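Local coordinates for protein phenolic acid decarboxylase (Sedimentibacter hydroxybenzoicus, PDB 7AE5) that catalyses the reversible, non-oxidative decarboxylation of 4-hydroxybenzoate and 3,4-dihydroxybenzoate, using prenylated FMN and manganese, and so detoxifies phenolic compounds under anaerobic conditions, at residues G69-Q72 and N73-L76; K82-T86 and K87-Y91; I312-E316 and I317-M321; T375-G378 and M379-K383; Q399-W402 and A403-R407. All blocks are in the same frame, centred on the assembly; numbering follows the deposited sequence.

Overall arrangement
All five contacts are local, set at the start of a helix or along it. Interactions 1, 3, 4 and 5 are buried, and 1 and 3 touch each other; interaction 2 is only partly buried. It opens the helix that follows that of interaction 1, and the two are joined through a glutamine. Hydroxyl caps dominate interactions 1 and 2, and a threonine hydroxyl also caps the start of interaction 4, while interaction 3 relies on a carboxylate bond and aromatic packing. Interaction 4 pairs two stacked rings near the predicted manganese site; interaction 5, its centre about 24 Å from that of 4, is a helix at a subunit interface, ending at a rubidium ion. Interactions 3 and 5 both touch the second subunit.

Interaction 1 (G69-Q72 and N73-L76); sequences GSWQ and NHAL
S70 grips N73 and H74 with two different oxygens. Its carbonyl O receives H74 N at 2.8 Å, and its hydroxyl OG accepts from N73 N at 3.1 Å in a nearly straight bond (170° at the hydrogen). A chi1 of 71° tucks OG between the serine's own backbone N and carbonyl carbon, facing the first turn. The same OG is hydrogen-bonded to Q48 O, while N73 OD1 takes a bond from Q20 NE2 and N73 ND2 reaches back to V67 O, so buried polar atoms of both residues are satisfied. This is the N-cap of helix 71-77, a place that suits serine because a short hydroxyl can stand in for the carbonyl missing before the first turn. Beyond it the regular helical bonds follow, A75 N to W71 O at 2.9 Å and L76 N to Q72 O at 3.0 Å. W71 and H74 run side by side along the helix and form a T-shaped pair, the indole edge turned to the imidazole face, with planes at 62° and CZ3 of W71 3.7 Å above the centre of the H74 ring. H74 ND1 is hydrogen-bonded to Q89 OE1, which fixes the rotation of the imidazole. With an alanine here, Q89 OE1 would probably lose this partner and the W71 edge the face it rests on.

Interaction 2 (K82-T86 and K87-Y91); sequences KNTST and KDQFY
Q89 NE2 is shared by two carbonyl oxygens: it donates to T84 O at 3.0 Å, in a fairly straight bond (166° at the hydrogen) lying in the plane of its own amide, and also to W71 O of the preceding helix. Q89 OE1 is held by H74, so a flip of the amide would probably cost the bonds at both its ends. The side chain reaches back toward the loop, extended beyond CG, and a glutamine has the length and the paired donor and acceptor that this buried place demands. In front of it S85 OG accepts from D88 N at 3.1 Å; its chi1 of 87° turns the hydroxyl toward the D88 amide of the first turn. S85 O receives Q89 N at 2.9 Å, and T86 O receives F90 N at 2.8 Å. A water bridges S85 N and D88 OD1, accepting from the first and donating to the second, each at 2.9 Å. The acidic side chain of D88 is likely to be favoured by the positive end of the helix dipole. T84 adds the apolar part: the T84 and D88 side chains cross at about a right angle, CG2 of T84 touching D88 CB at 3.6 Å, while T84 OG1 is bonded to D81 O. S85 is the N-cap of helix 86-96, and with D88 it resembles a capping box whose return bond runs through a water.

Interaction 3 (I312-E316 and I317-M321); sequences IPWTE and IDYLM
At the loop leading into the short, weakly bonded helix 316-320, W314 meets both D318 and Y319. D318 OD2 accepts from T315 N at 2.8 Å, nearly straight (171° at the hydrogen), on the anti side and tilted out of the carboxylate plane, while D318 N returns a weak bond to T315 O. The aspartate's CG stands anti to its carbonyl carbon, which folds the side chain back over the indole: CB makes a CH-pi contact 3.6 Å from the centroid of the six-membered ring, and the carboxylate lies stacked against the ring system, its plane only 13° away. Y319 stands across W314. Its face receives the indole edge, CE3 of W314 lying 3.4 Å from CZ of Y319, and the planes are almost perpendicular at 85°. A serine in place of W314 would probably open a gap beneath D318 CB and leave the face of Y319 without the W314 edge. E398 of the second subunit packs on both aromatics. The side chain of I317 lies about 6 Å from that of T166, a predicted prenylated FMN residue. The bond from T315 N to D318 OD2 resembles one half of a capping box, marking a helix start beside the probable cofactor pocket.

Interaction 4 (T375-G378 and M379-K383); sequences TPHG and MPYSK
H377 precedes, and G378 and M379 begin, helix 378-381, entered through an ST motif led by T375. The threonine's OG1 accepts from G378 N and is also hydrogen-bonded to L372 O, and its carbonyl O takes M379 N at 3.0 Å. Glycine suits the first helical place because a CB there would lie only 2.6 Å from T375 OG1. H377 has its ring turned forward along the helix, CG anti to the backbone N (chi1 -172°), and Y381, one turn on, rises to meet it. The two form an offset stack with centroids 4.1 Å apart and planes only 9° from parallel: NE2 of H377 sits 3.4 Å above the centre of the phenol ring, while CD1 of Y381 lies over the rim of the imidazole. H349 meets both rings at steeper angles. The side chain of Y381 is about 8 Å from that of H185, a predicted manganese ligand, so the stack probably lies near the active site. The M379 side chain packs on M337 of the third subunit. P380, whose nitrogen has no hydrogen to give, sets CD 3.2 Å from P376 O. S382 N donates to G378 O at 3.0 Å, standing above the carbonyl plane.

Interaction 5 (Q399-W402 and A403-R407); sequences QVMW and ALTTR. With RB (rubidium ion), chain Q.
W402 lays one face of its indole over T406 OG1 and reaches toward R407 in the last turns of helix 397-407, a largely buried alpha-helix between its own sheet and the second subunit. The indole's CG stands anti to the backbone N (chi1 168°), which lets the ring extend toward the helix end. T406 crosses it at a slant, OG1 poised 3.8 Å above the indole plane and toward the rim. That hydroxyl donates to W402 O at 2.9 Å, and T405 OG1 donates to the same oxygen at 2.9 Å from the opposite face of the carbonyl plane. Threonines suit this end of the helix, since their short hydroxyls can fold back on a carbonyl that gets only weak bonds from the amides of T405 and T406. W402 NE1 is hydrogen-bonded to P280 O of the second subunit, and T405 OG1 to T348 OG1 of that subunit. On another flank L404 packs on I386 of the sheet, and the L404 and M401 side chains cross obliquely, CD1 of L404 lying 4.1 Å from M401 SD. R407 is modelled in two conformers; in the one given, its guanidinium is tilted 48° from the indole and its NE donates to T406 OG1. The carbonyl O of R407 binds the rubidium ion at 2.5 Å, joined by D413 OD2, D441 O and T443 O, with a water also 2.5 Å from the rubidium.

Interaction 1 (G69-Q72 and N73-L76)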
loop_
_atom_site.group_PDB
_atom_site.type_symbol
_atom_site.label_atom_id
_atom_site.label_comp_id
_atom_site.label_asym_id
_atom_site.label_seq_id
_atom_site.Cartn_x
_atom_site.Cartn_y
_atom_site.Cartn_z
ATOM N N GLY C 69 6.718 19.876 37.503
ATOM C CA GLY C 69 5.807 18.865 36.996
ATOM C C GLY C 69 4.363 19.247 36.730
ATOM O O GLY C 69 3.456 18.487 37.079
ATOM N N SER C 70 4.135 20.395 36.097
ATOM C CA SER C 70 2.796 20.804 35.687
ATOM C C SER C 70 2.915 22.095 34.897
ATOM O O SER C 70 3.880 22.848 35.050
ATOM C CB SER C 70 1.854 21.005 36.881
ATOM O OG SER C 70 2.198 22.158 37.633
ATOM N N TRP C 71 1.915 22.343 34.048
ATOM C CA TRP C 71 1.891 23.584 33.289
ATOM C C TRP C 71 1.638 24.794 34.173
ATOM O O TRP C 71 1.972 25.915 33.776
ATOM C CB TRP C 71 0.846 23.501 32.178
ATOM C CG TRP C 71 1.263 22.566 31.092
ATOM C CD1 TRP C 71 0.631 21.421 30.701
ATOM C CD2 TRP C 71 2.440 22.673 30.282
ATOM N NE1 TRP C 71 1.328 20.825 29.677
ATOM C CE2 TRP C 71 2.445 21.572 29.405
ATOM C CE3 TRP C 71 3.484 23.601 30.207
ATOM C CZ2 TRP C 71 3.454 21.371 28.465
ATOM C CZ3 TRP C 71 4.485 23.401 29.273
ATOM C CH2 TRP C 71 4.461 22.296 28.413
ATOM N N GLN C 72 1.061 24.596 35.358
ATOM C CA GLN C 72 0.967 25.686 36.322
ATOM C C GLN C 72 2.347 26.056 36.850
ATOM O O GLN C 72 2.721 27.235 36.865
ATOM C CB GLN C 72 0.032 25.301 37.471
ATOM C CG GLN C 72 -1.453 25.389 37.142
ATOM C CD GLN C 72 -1.897 24.345 36.132
ATOM O OE1 GLN C 72 -1.305 23.270 36.032
ATOM N NE2 GLN C 72 -2.946 24.657 35.381
ATOM N N ASN C 73 3.120 25.056 37.282
ATOM C CA ASN C 73 4.482 25.311 37.743
ATOM C C ASN C 73 5.350 25.855 36.615
ATOM O O ASN C 73 6.194 26.730 36.837
ATOM C CB ASN C 73 5.092 24.027 38.306
ATOM C CG ASN C 73 4.299 23.465 39.467
ATOM O OD1 ASN C 73 3.170 23.882 39.723
ATOM N ND2 ASN C 73 4.884 22.501 40.170
ATOM N N HIS C 74 5.158 25.338 35.399
ATOM C CA HIS C 74 5.898 25.835 34.244
ATOM C C HIS C 74 5.564 27.294 33.964
ATOM O O HIS C 74 6.456 28.096 33.664
ATOM C CB HIS C 74 5.587 24.966 33.024
ATOM C CG HIS C 74 6.553 25.131 31.892
ATOM N ND1 HIS C 74 6.516 26.205 31.030
ATOM C CD2 HIS C 74 7.572 24.344 31.469
ATOM C CE1 HIS C 74 7.476 26.079 30.130
ATOM N NE2 HIS C 74 8.131 24.957 30.374
ATOM N N ALA C 75 4.281 27.655 34.055
ATOM C CA ALA C 75 3.881 29.043 33.853
ATOM C C ALA C 75 4.529 29.952 34.889
ATOM O O ALA C 75 5.090 31.000 34.550
ATOM C CB ALA C 75 2.358 29.163 33.909
ATOM N N LEU C 76 4.464 29.559 36.163
ATOM C CA LEU C 76 5.088 30.356 37.214
ATOM C C LEU C 76 6.598 30.422 37.044
ATOM O O LEU C 76 7.222 31.416 37.434
ATOM C CB LEU C 76 4.733 29.785 38.586
ATOM C CG LEU C 76 3.247 29.773 38.944
ATOM C CD1 LEU C 76 3.003 28.906 40.167
ATOM C CD2 LEU C 76 2.740 31.187 39.177
#

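Interaction 2 (K82-T86 and K87-Y91)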
loop_
_atom_site.group_PDB
_atom_site.type_symbol
_atom_site.label_atom_id
_atom_site.label_comp_id
_atom_site.label_asym_id
_atom_site.label_seq_id
_atom_site.Cartn_x
_atom_site.Cartn_y
_atom_site.Cartn_z
ATOM N N LYS C 82 -0.511 31.439 36.573
ATOM C CA LYS C 82 -0.329 29.992 36.642
ATOM C C LYS C 82 -1.239 29.243 35.676
ATOM O O LYS C 82 -0.905 28.127 35.264
ATOM C CB LYS C 82 -0.555 29.502 38.072
ATOM C CG LYS C 82 -2.009 29.474 38.509
ATOM C CD LYS C 82 -2.136 29.036 39.958
ATOM C CE LYS C 82 -3.583 29.073 40.422
ATOM N NZ LYS C 82 -3.730 29.814 41.704
ATOM N N ASN C 83 -2.372 29.825 35.296
ATOM C CA ASN C 83 -3.314 29.157 34.408
ATOM C C ASN C 83 -3.027 29.415 32.934
ATOM O O ASN C 83 -3.822 29.001 32.084
ATOM C CB ASN C 83 -4.747 29.583 34.736
ATOM C CG ASN C 83 -5.177 29.156 36.127
ATOM O OD1 ASN C 83 -5.751 29.943 36.880
ATOM N ND2 ASN C 83 -4.896 27.905 36.476
ATOM N N THR C 84 -1.916 30.082 32.618
ATOM C CA THR C 84 -1.582 30.394 31.236
ATOM C C THR C 84 -1.556 29.129 30.388
ATOM O O THR C 84 -0.897 28.146 30.737
ATOM C CB THR C 84 -0.227 31.101 31.169
ATOM O OG1 THR C 84 -0.264 32.286 31.973
ATOM C CG2 THR C 84 0.111 31.475 29.737
ATOM N N SER C 85 -2.293 29.158 29.280
ATOM C CA SER C 85 -2.358 28.014 28.386
ATOM C C SER C 85 -0.967 27.655 27.875
ATOM O O SER C 85 -0.051 28.481 27.845
ATOM C CB SER C 85 -3.286 28.306 27.208
ATOM O OG SER C 85 -2.579 28.942 26.158
ATOM N N THR C 86 -0.818 26.392 27.468
ATOM C CA THR C 86 0.476 25.918 26.992
ATOM C C THR C 86 0.899 26.651 25.724
ATOM O O THR C 86 2.081 26.971 25.548
ATOM C CB THR C 86 0.424 24.408 26.756
ATOM O OG1 THR C 86 0.053 23.751 27.974
ATOM C CG2 THR C 86 1.781 23.889 26.311
ATOM N N LYS C 87 -0.056 26.936 24.836
ATOM C CA LYS C 87 0.255 27.683 23.620
ATOM C C LYS C 87 0.810 29.063 23.954
ATOM O O LYS C 87 1.796 29.510 23.356
ATOM C CB LYS C 87 -0.993 27.799 22.746
ATOM C CG LYS C 87 -0.854 28.757 21.571
ATOM C CD LYS C 87 -2.135 28.795 20.748
ATOM C CE LYS C 87 -1.850 28.934 19.257
ATOM N NZ LYS C 87 -3.009 29.537 18.514
ATOM N N ASP C 88 0.188 29.755 24.914
ATOM C CA ASP C 88 0.668 31.083 25.286
ATOM C C ASP C 88 2.023 31.007 25.978
ATOM O O ASP C 88 2.861 31.901 25.809
ATOM C CB ASP C 88 -0.357 31.784 26.175
ATOM C CG ASP C 88 -1.468 32.437 25.377
ATOM O OD1 ASP C 88 -2.526 32.739 25.966
ATOM O OD2 ASP C 88 -1.286 32.647 24.158
ATOM N N GLN C 89 2.256 29.953 26.765
ATOM C CA GLN C 89 3.591 29.731 27.314
ATOM C C GLN C 89 4.601 29.494 26.201
ATOM O O GLN C 89 5.761 29.912 26.299
ATOM C CB GLN C 89 3.583 28.544 28.281
ATOM C CG GLN C 89 2.718 28.721 29.519
ATOM C CD GLN C 89 2.994 27.659 30.572
ATOM O OE1 GLN C 89 4.147 27.357 30.877
ATOM N NE2 GLN C 89 1.933 27.087 31.129
ATOM N N PHE C 90 4.174 28.821 25.129
ATOM C CA PHE C 90 5.059 28.568 23.997
ATOM C C PHE C 90 5.446 29.866 23.298
ATOM O O PHE C 90 6.602 30.039 22.895
ATOM C CB PHE C 90 4.378 27.595 23.031
ATOM C CG PHE C 90 5.002 27.541 21.663
ATOM C CD1 PHE C 90 6.047 26.672 21.401
ATOM C CD2 PHE C 90 4.516 28.330 20.630
ATOM C CE1 PHE C 90 6.615 26.611 20.144
ATOM C CE2 PHE C 90 5.082 28.273 19.372
ATOM C CZ PHE C 90 6.132 27.411 19.128
ATOM N N TYR C 91 4.494 30.790 23.151
ATOM C CA TYR C 91 4.788 32.051 22.478
ATOM C C TYR C 91 5.678 32.944 23.331
ATOM O O TYR C 91 6.540 33.656 22.803
ATOM C CB TYR C 91 3.489 32.770 22.122
ATOM C CG TYR C 91 2.847 32.243 20.867
ATOM C CD1 TYR C 91 3.599 32.028 19.720
ATOM C CD2 TYR C 91 1.492 31.945 20.831
ATOM C CE1 TYR C 91 3.019 31.540 18.572
ATOM C CE2 TYR C 91 0.905 31.456 19.688
ATOM C CZ TYR C 91 1.672 31.257 18.563
ATOM O OH TYR C 91 1.084 30.772 17.425
HETATM O O HOH W 1 -3.453 31.724 28.514
#

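Interaction 3 (I312-E316 and I317-M321)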
loop_
_atom_site.group_PDB
_atom_site.type_symbol
_atom_site.label_atom_id
_atom_site.label_comp_id
_atom_site.label_asym_id
_atom_site.label_seq_id
_atom_site.Cartn_x
_atom_site.Cartn_y
_atom_site.Cartn_z
ATOM N N ILE C 312 6.654 6.296 33.717
ATOM C CA ILE C 312 5.808 6.259 32.530
ATOM C C ILE C 312 5.251 7.661 32.306
ATOM O O ILE C 312 4.619 8.228 33.210
ATOM C CB ILE C 312 4.691 5.213 32.665
ATOM C CG1 ILE C 312 5.276 3.804 32.528
ATOM C CG2 ILE C 312 3.608 5.454 31.623
ATOM C CD1 ILE C 312 4.463 2.728 33.212
ATOM N N PRO C 313 5.479 8.259 31.137
ATOM C CA PRO C 313 5.047 9.643 30.913
ATOM C C PRO C 313 3.536 9.787 31.024
ATOM O O PRO C 313 2.782 8.848 30.761
ATOM C CB PRO C 313 5.535 9.939 29.488
ATOM C CG PRO C 313 6.627 8.948 29.247
ATOM C CD PRO C 313 6.206 7.714 29.979
ATOM N N TRP C 314 3.091 10.982 31.416
ATOM C CA TRP C 314 3.967 12.122 31.686
ATOM C C TRP C 314 4.407 12.181 33.145
ATOM O O TRP C 314 3.638 11.864 34.056
ATOM C CB TRP C 314 3.269 13.435 31.315
ATOM C CG TRP C 314 3.488 13.875 29.897
ATOM C CD1 TRP C 314 3.494 13.086 28.782
ATOM C CD2 TRP C 314 3.734 15.212 29.442
ATOM N NE1 TRP C 314 3.730 13.849 27.663
ATOM C CE2 TRP C 314 3.882 15.157 28.042
ATOM C CE3 TRP C 314 3.852 16.448 30.085
ATOM C CZ2 TRP C 314 4.135 16.292 27.273
ATOM C CZ3 TRP C 314 4.103 17.574 29.320
ATOM C CH2 TRP C 314 4.239 17.488 27.929
ATOM N N THR C 315 5.656 12.583 33.356
ATOM C CA THR C 315 6.157 12.902 34.688
ATOM C C THR C 315 6.803 14.282 34.587
ATOM O O THR C 315 6.609 15.020 33.613
ATOM C CB THR C 315 7.122 11.831 35.223
ATOM O OG1 THR C 315 8.284 11.756 34.391
ATOM C CG2 THR C 315 6.451 10.465 35.272
ATOM N N GLU C 316 7.589 14.651 35.602
ATOM C CA GLU C 316 8.225 15.966 35.599
ATOM C C GLU C 316 9.186 16.116 34.424
ATOM O O GLU C 316 9.295 17.199 33.839
ATOM C CB GLU C 316 8.955 16.202 36.919
ATOM C CG GLU C 316 9.480 17.608 37.070
ATOM C CD GLU C 316 10.321 17.789 38.313
ATOM O OE1 GLU C 316 10.397 16.847 39.131
ATOM O OE2 GLU C 316 10.907 18.880 38.474
ATOM N N ILE C 317 9.878 15.032 34.057
ATOM C CA ILE C 317 10.899 15.106 33.011
ATOM C C ILE C 317 10.308 15.594 31.695
ATOM O O ILE C 317 10.973 16.311 30.937
ATOM C CB ILE C 317 11.592 13.737 32.847
ATOM C CG1 ILE C 317 12.724 13.826 31.820
ATOM C CG2 ILE C 317 10.591 12.664 32.439
ATOM C CD1 ILE C 317 13.891 14.682 32.267
ATOM N N ASP C 318 9.057 15.232 31.404
ATOM C CA ASP C 318 8.439 15.658 30.152
ATOM C C ASP C 318 8.288 17.171 30.091
ATOM O O ASP C 318 8.400 17.763 29.012
ATOM C CB ASP C 318 7.085 14.972 29.981
ATOM C CG ASP C 318 7.204 13.461 29.939
ATOM O OD1 ASP C 318 7.383 12.909 28.833
ATOM O OD2 ASP C 318 7.136 12.828 31.014
ATOM N N TYR C 319 8.045 17.816 31.232
ATOM C CA TYR C 319 7.960 19.270 31.238
ATOM C C TYR C 319 9.333 19.912 31.075
ATOM O O TYR C 319 9.430 21.042 30.582
ATOM C CB TYR C 319 7.279 19.746 32.522
ATOM C CG TYR C 319 5.847 19.270 32.647
ATOM C CD1 TYR C 319 4.804 19.991 32.078
ATOM C CD2 TYR C 319 5.540 18.092 33.314
ATOM C CE1 TYR C 319 3.493 19.559 32.183
ATOM C CE2 TYR C 319 4.232 17.651 33.424
ATOM C CZ TYR C 319 3.213 18.389 32.857
ATOM O OH TYR C 319 1.911 17.951 32.963
ATOM N N LEU C 320 10.402 19.211 31.465
ATOM C CA LEU C 320 11.753 19.719 31.239
ATOM C C LEU C 320 12.192 19.614 29.785
ATOM O O LEU C 320 13.237 20.173 29.435
ATOM C CB LEU C 320 12.771 18.982 32.116
ATOM C CG LEU C 320 12.940 19.355 33.593
ATOM C CD1 LEU C 320 12.931 20.865 33.783
ATOM C CD2 LEU C 320 11.904 18.690 34.483
ATOM N N MET C 321 11.437 18.912 28.936
ATOM C CA MET C 321 11.807 18.738 27.536
ATOM C C MET C 321 10.697 19.151 26.580
ATOM O O MET C 321 10.797 18.871 25.379
ATOM C CB MET C 321 12.201 17.283 27.259
ATOM C CG MET C 321 13.262 16.727 28.193
ATOM S SD MET C 321 13.272 14.925 28.207
ATOM C CE MET C 321 13.514 14.576 26.470
#

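Interaction 4 (T375-G378 and M379-K383)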
loop_
_atom_site.group_PDB
_atom_site.type_symbol
_atom_site.label_atom_id
_atom_site.label_comp_id
_atom_site.label_asym_id
_atom_site.label_seq_id
_atom_site.Cartn_x
_atom_site.Cartn_y
_atom_site.Cartn_z
ATOM N N THR C 375 14.846 18.694 9.338
ATOM C CA THR C 375 15.621 19.465 10.299
ATOM C C THR C 375 16.593 18.557 11.043
ATOM O O THR C 375 16.427 17.334 11.054
ATOM C CB THR C 375 14.687 20.159 11.286
ATOM O OG1 THR C 375 13.768 19.201 11.826
ATOM C CG2 THR C 375 13.908 21.259 10.586
ATOM N N PRO C 376 17.636 19.122 11.668
ATOM C CA PRO C 376 18.590 18.273 12.405
ATOM C C PRO C 376 17.945 17.364 13.440
ATOM O O PRO C 376 18.368 16.211 13.591
ATOM C CB PRO C 376 19.521 19.301 13.059
ATOM C CG PRO C 376 19.522 20.441 12.109
ATOM C CD PRO C 376 18.120 20.510 11.549
ATOM N N HIS C 377 16.927 17.846 14.152
ATOM C CA HIS C 377 16.277 17.040 15.175
ATOM C C HIS C 377 15.084 16.264 14.635
ATOM O O HIS C 377 14.902 15.092 14.978
ATOM C CB HIS C 377 15.831 17.929 16.338
ATOM C CG HIS C 377 15.313 17.166 17.517
ATOM N ND1 HIS C 377 13.976 16.883 17.690
ATOM C CD2 HIS C 377 15.952 16.632 18.584
ATOM C CE1 HIS C 377 13.813 16.205 18.811
ATOM N NE2 HIS C 377 14.996 16.039 19.374
ATOM N N GLY C 378 14.260 16.894 13.795
ATOM C CA GLY C 378 13.070 16.224 13.304
ATOM C C GLY C 378 13.367 15.059 12.385
ATOM O O GLY C 378 12.609 14.085 12.351
ATOM N N MET C 379 14.458 15.145 11.616
ATOM C CA MET C 379 14.846 14.092 10.684
ATOM C C MET C 379 14.958 12.729 11.358
ATOM O O MET C 379 14.311 11.779 10.899
ATOM C CB MET C 379 16.167 14.421 9.984
ATOM C CG MET C 379 16.491 13.482 8.846
ATOM S SD MET C 379 17.814 14.094 7.806
ATOM C CE MET C 379 16.912 15.355 6.972
ATOM N N PRO C 380 15.771 12.565 12.425
ATOM C CA PRO C 380 15.884 11.233 13.029
ATOM C C PRO C 380 14.862 10.968 14.128
ATOM O O PRO C 380 14.527 9.809 14.384
ATOM C CB PRO C 380 17.310 11.234 13.589
ATOM C CG PRO C 380 17.540 12.647 13.972
ATOM C CD PRO C 380 16.756 13.498 13.009
ATOM N N TYR C 381 14.361 12.014 14.786
ATOM C CA TYR C 381 13.484 11.825 15.939
ATOM C C TYR C 381 12.012 11.716 15.558
ATOM O O TYR C 381 11.310 10.811 16.021
ATOM C CB TYR C 381 13.658 12.979 16.933
ATOM C CG TYR C 381 14.780 12.803 17.928
ATOM C CD1 TYR C 381 16.071 13.220 17.629
ATOM C CD2 TYR C 381 14.545 12.232 19.171
ATOM C CE1 TYR C 381 17.098 13.068 18.541
ATOM C CE2 TYR C 381 15.565 12.075 20.087
ATOM C CZ TYR C 381 16.838 12.496 19.767
ATOM O OH TYR C 381 17.858 12.342 20.678
ATOM N N SER C 382 11.531 12.631 14.724
ATOM C CA SER C 382 10.099 12.844 14.543
ATOM C C SER C 382 9.515 11.720 13.697
ATOM O O SER C 382 9.792 11.630 12.497
ATOM C CB SER C 382 9.859 14.204 13.901
ATOM O OG SER C 382 10.113 15.239 14.834
ATOM N N LYS C 383 8.702 10.868 14.317
ATOM C CA LYS C 383 8.080 9.741 13.631
ATOM C C LYS C 383 6.630 10.006 13.248
ATOM O O LYS C 383 6.201 9.612 12.158
ATOM C CB LYS C 383 8.156 8.484 14.503
ATOM C CG LYS C 383 7.555 7.248 13.860
ATOM C CD LYS C 383 7.721 6.025 14.744
ATOM C CE LYS C 383 6.988 6.193 16.064
ATOM N NZ LYS C 383 7.193 5.033 16.975
#

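Interaction 5 (Q399-W402 and A403-R407)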
loop_
_atom_site.group_PDB
_atom_site.type_symbol
_atom_site.label_atom_id
_atom_site.label_comp_id
_atom_site.label_asym_id
_atom_site.label_seq_id
_atom_site.Cartn_x
_atom_site.Cartn_y
_atom_site.Cartn_z
ATOM N N GLN C 399 -8.532 19.622 20.751
ATOM C CA GLN C 399 -8.695 20.304 19.471
ATOM C C GLN C 399 -8.055 19.524 18.329
ATOM O O GLN C 399 -8.580 19.518 17.211
ATOM C CB GLN C 399 -8.095 21.707 19.547
ATOM C CG GLN C 399 -9.053 22.757 20.065
ATOM C CD GLN C 399 -9.129 23.980 19.164
ATOM O OE1 GLN C 399 -8.276 24.867 19.225
ATOM N NE2 GLN C 399 -10.159 24.035 18.325
ATOM N N VAL C 400 -6.919 18.875 18.590
ATOM C CA VAL C 400 -6.260 18.079 17.560
ATOM C C VAL C 400 -7.093 16.849 17.220
ATOM O O VAL C 400 -7.178 16.445 16.053
ATOM C CB VAL C 400 -4.840 17.700 18.015
ATOM C CG1 VAL C 400 -4.146 16.847 16.961
ATOM C CG2 VAL C 400 -4.029 18.953 18.316
ATOM N N MET C 401 -7.717 16.233 18.230
ATOM C CA MET C 401 -8.599 15.096 17.982
ATOM C C MET C 401 -9.737 15.485 17.047
ATOM O O MET C 401 -10.055 14.757 16.098
ATOM C CB MET C 401 -9.156 14.561 19.303
ATOM C CG MET C 401 -8.269 13.547 20.014
ATOM S SD MET C 401 -7.610 12.260 18.938
ATOM C CE MET C 401 -9.118 11.455 18.398
ATOM N N TRP C 402 -10.366 16.635 17.305
ATOM C CA TRP C 402 -11.415 17.130 16.421
ATOM C C TRP C 402 -10.907 17.263 14.992
ATOM O O TRP C 402 -11.549 16.796 14.044
ATOM C CB TRP C 402 -11.937 18.476 16.927
ATOM C CG TRP C 402 -12.802 19.191 15.927
ATOM C CD1 TRP C 402 -14.084 18.880 15.580
ATOM C CD2 TRP C 402 -12.435 20.326 15.132
ATOM N NE1 TRP C 402 -14.544 19.758 14.628
ATOM C CE2 TRP C 402 -13.549 20.653 14.333
ATOM C CE3 TRP C 402 -11.275 21.098 15.020
ATOM C CZ2 TRP C 402 -13.537 21.719 13.435
ATOM C CZ3 TRP C 402 -11.265 22.155 14.128
ATOM C CH2 TRP C 402 -12.388 22.456 13.348
ATOM N N ALA C 403 -9.741 17.890 14.822
ATOM C CA ALA C 403 -9.186 18.071 13.485
ATOM C C ALA C 403 -8.889 16.733 12.824
ATOM O O ALA C 403 -9.036 16.587 11.604
ATOM C CB ALA C 403 -7.925 18.931 13.554
ATOM N N LEU C 404 -8.472 15.739 13.611
ATOM C CA LEU C 404 -8.212 14.421 13.043
ATOM C C LEU C 404 -9.498 13.760 12.565
ATOM O O LEU C 404 -9.520 13.122 11.507
ATOM C CB LEU C 404 -7.503 13.536 14.068
ATOM C CG LEU C 404 -6.056 13.905 14.396
ATOM C CD1 LEU C 404 -5.488 12.961 15.442
ATOM C CD2 LEU C 404 -5.206 13.889 13.138
ATOM N N THR C 405 -10.583 13.911 13.321
ATOM C CA THR C 405 -11.818 13.216 12.987
ATOM C C THR C 405 -12.611 13.882 11.867
ATOM O O THR C 405 -13.528 13.250 11.333
ATOM C CB THR C 405 -12.704 13.089 14.230
ATOM O OG1 THR C 405 -13.020 14.393 14.735
ATOM C CG2 THR C 405 -11.997 12.283 15.309
ATOM N N THR C 406 -12.296 15.127 11.491
ATOM C CA THR C 406 -13.091 15.833 10.491
ATOM C C THR C 406 -12.321 16.312 9.262
ATOM O O THR C 406 -12.961 16.668 8.266
ATOM C CB THR C 406 -13.808 17.043 11.124
ATOM O OG1 THR C 406 -12.850 17.931 11.714
ATOM C CG2 THR C 406 -14.803 16.588 12.189
ATOM N N ARG C 407 -10.985 16.335 9.293
ATOM C CA ARG C 407 -10.185 16.788 8.159
ATOM C C ARG C 407 -9.222 15.733 7.633
ATOM O O ARG C 407 -8.473 16.015 6.683
ATOM C CB ARG C 407 -9.386 18.046 8.531
ATOM C CG ARG C 407 -10.138 19.043 9.391
ATOM C CD ARG C 407 -11.130 19.850 8.573
ATOM N NE ARG C 407 -12.431 19.923 9.229
ATOM C CZ ARG C 407 -13.241 20.970 9.167
ATOM N NH1 ARG C 407 -14.407 20.980 9.792
ATOM N NH2 ARG C 407 -12.871 22.036 8.461
HETATM RB RB RB Q . -6.733 16.974 5.244
HETATM O O HOH W 2 -5.821 18.089 3.259
#